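Side-chain contact in NAP1-binding protein 2 (Saccharomyces cerevisiae, PDB 1YN8), which acts as an adaptor that brings the PTC1 phosphatase to the PBS2 kinase and so dampens the high-osmolarity glycerol pathway, this chain being its SH3 domain: residues V26-K31 / L37-E42. Sequence-based numbering, arbitrary orientation.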
loop_
_atom_site.group_PDB
_atom_site.type_symbol
_atom_site.label_atom_id
_atom_site.label_comp_id
_atom_site.label_asym_id
_atom_site.label_seq_id
_atom_site.Cartn_x
_atom_site.Cartn_y
_atom_site.Cartn_z
ATOM N N VAL A 26 4.054 -3.309 4.566
ATOM C CA VAL A 26 3.775 -3.544 3.134
ATOM C C VAL A 26 5.037 -3.462 2.242
ATOM O O VAL A 26 6.087 -3.021 2.679
ATOM C CB VAL A 26 2.705 -2.554 2.629
ATOM C CG1 VAL A 26 1.426 -2.688 3.426
ATOM C CG2 VAL A 26 3.219 -1.115 2.717
ATOM N N PHE A 27 4.910 -3.897 0.986
ATOM C CA PHE A 27 6.015 -3.890 0.008
ATOM C C PHE A 27 5.484 -3.269 -1.269
ATOM O O PHE A 27 4.464 -3.741 -1.799
ATOM C CB PHE A 27 6.518 -5.318 -0.246
ATOM C CG PHE A 27 7.068 -5.996 1.021
ATOM C CD1 PHE A 27 8.446 -5.935 1.323
ATOM C CD2 PHE A 27 6.201 -6.594 1.956
ATOM C CE1 PHE A 27 8.946 -6.474 2.516
ATOM C CE2 PHE A 27 6.715 -7.198 3.101
ATOM C CZ PHE A 27 8.089 -7.120 3.381
ATOM N N ILE A 28 6.164 -2.226 -1.756
ATOM C CA ILE A 28 5.705 -1.495 -2.931
ATOM C C ILE A 28 6.321 -2.127 -4.170
ATOM O O ILE A 28 7.561 -2.161 -4.316
ATOM C CB ILE A 28 6.046 0.021 -2.862
ATOM C CG1 ILE A 28 5.556 0.685 -1.548
ATOM C CG2 ILE A 28 5.508 0.736 -4.091
ATOM C CD1 ILE A 28 4.079 0.573 -1.235
ATOM N N SER A 29 5.467 -2.620 -5.084
ATOM C CA SER A 29 5.948 -3.227 -6.328
ATOM C C SER A 29 6.390 -2.214 -7.396
ATOM O O SER A 29 7.426 -2.405 -8.057
ATOM C CB SER A 29 4.847 -4.110 -6.888
ATOM O OG SER A 29 4.436 -5.056 -5.922
ATOM N N TYR A 30 5.560 -1.174 -7.607
ATOM C CA TYR A 30 5.767 -0.134 -8.592
ATOM C C TYR A 30 4.719 0.979 -8.422
ATOM O O TYR A 30 3.742 0.820 -7.679
ATOM C CB TYR A 30 5.702 -0.665 -10.030
ATOM C CG TYR A 30 4.357 -1.220 -10.526
ATOM C CD1 TYR A 30 3.498 -0.434 -11.291
ATOM C CD2 TYR A 30 3.985 -2.532 -10.291
ATOM C CE1 TYR A 30 2.288 -0.949 -11.796
ATOM C CE2 TYR A 30 2.776 -3.048 -10.786
ATOM C CZ TYR A 30 1.937 -2.253 -11.537
ATOM O OH TYR A 30 0.742 -2.779 -12.039
ATOM N N LYS A 31 4.981 2.096 -9.100
ATOM C CA LYS A 31 4.024 3.206 -9.204
ATOM C C LYS A 31 3.113 3.038 -10.421
ATOM O O LYS A 31 3.576 3.084 -11.585
ATOM C CB LYS A 31 4.757 4.544 -9.270
ATOM C CG LYS A 31 3.834 5.790 -9.292
ATOM C CD LYS A 31 4.657 7.068 -9.115
ATOM C CE LYS A 31 3.761 8.277 -9.112
ATOM N NZ LYS A 31 4.526 9.555 -9.069
ATOM N N LEU A 37 0.113 3.771 -5.773
ATOM C CA LEU A 37 1.107 2.715 -5.723
ATOM C C LEU A 37 0.414 1.329 -5.742
ATOM O O LEU A 37 -0.687 1.170 -5.180
ATOM C CB LEU A 37 1.959 2.858 -4.453
ATOM C CG LEU A 37 2.663 4.208 -4.223
ATOM C CD1 LEU A 37 3.379 4.125 -2.901
ATOM C CD2 LEU A 37 3.628 4.551 -5.325
ATOM N N VAL A 38 1.094 0.337 -6.332
ATOM C CA VAL A 38 0.720 -1.072 -6.210
ATOM C C VAL A 38 1.552 -1.682 -5.064
ATOM O O VAL A 38 2.802 -1.708 -5.109
ATOM C CB VAL A 38 0.970 -1.891 -7.503
ATOM C CG1 VAL A 38 0.634 -3.381 -7.269
ATOM C CG2 VAL A 38 0.146 -1.373 -8.649
ATOM N N ALA A 39 0.841 -2.185 -4.071
ATOM C CA ALA A 39 1.409 -2.699 -2.837
ATOM C C ALA A 39 0.976 -4.137 -2.580
ATOM O O ALA A 39 -0.111 -4.557 -3.014
ATOM C CB ALA A 39 0.994 -1.829 -1.700
ATOM N N GLU A 40 1.845 -4.908 -1.919
ATOM C CA GLU A 40 1.450 -6.190 -1.323
ATOM C C GLU A 40 1.480 -6.117 0.215
ATOM O O GLU A 40 2.223 -5.300 0.821
ATOM C CB GLU A 40 2.244 -7.405 -1.870
ATOM C CG GLU A 40 3.719 -7.407 -1.623
ATOM C CD GLU A 40 4.479 -8.627 -2.237
ATOM O OE1 GLU A 40 4.086 -9.203 -3.283
ATOM O OE2 GLU A 40 5.486 -9.023 -1.610
ATOM N N ASN A 41 0.613 -6.920 0.841
ATOM C CA ASN A 41 0.554 -7.020 2.313
ATOM C C ASN A 41 1.809 -7.722 2.862
ATOM O O ASN A 41 2.658 -8.201 2.076
ATOM C CB ASN A 41 -0.738 -7.721 2.831
ATOM C CG ASN A 41 -0.907 -9.167 2.356
ATOM O OD1 ASN A 41 -0.038 -9.742 1.668
ATOM N ND2 ASN A 41 -2.087 -9.762 2.699
ATOM N N GLU A 42 1.897 -7.825 4.192
ATOM C CA GLU A 42 3.098 -8.409 4.875
ATOM C C GLU A 42 3.562 -9.780 4.363
ATOM O O GLU A 42 4.793 -10.003 4.148
ATOM C CB GLU A 42 2.853 -8.471 6.374
ATOM C CG GLU A 42 4.054 -8.951 7.200
ATOM C CD GLU A 42 3.795 -8.934 8.670
ATOM O OE1 GLU A 42 2.714 -8.454 9.115
ATOM O OE2 GLU A 42 4.670 -9.471 9.421
#
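Within the SH3 domain, strand 25-33 pairs with strand 36-40 as an antiparallel beta hairpin, Phe27 facing Glu40 and Ile28 facing Ala39. Phe27 and Glu40 exchange two backbone hydrogen bonds, the tighter from Glu40 N to Phe27 O at 2.9 Å. Farther along, Val38 lies opposite both Ser29 and Tyr30: its O accepts Ser29 N at 2.8 Å while its N reaches Tyr30 O at 3.0 Å, a classic beta bulge, with Ser29 in a helix-like backbone conformation. Tyr30 has CG between its backbone N and carbonyl carbon (chi1 65°), which leans the ring over the Val38 side chain. Val38 CG2 sits over one face of that ring, 3.9 Å from the centroid and nearer the CZ rim, in a CH-pi contact. The Phe27 ring lies by the end of segment 37-42, with Asn41 O at its edge, near its plane, 3.9 Å from CD2. On the other side of the sheet, the CD1 methyl of Ile28 touches Ala39 CB at 3.9 Å and Leu37 CD1 at 4.0 Å; Val55 and Tyr57 of strand 55-57 pack on Ile28 and Leu37. An alanine in place of Ile28 would lose this methyl and would probably leave a gap between Leu37, Ala39 and strand 55-57. Apolar residues turned inward from a hairpin closed by the n-Src loop are characteristic of the small SH3 beta barrel.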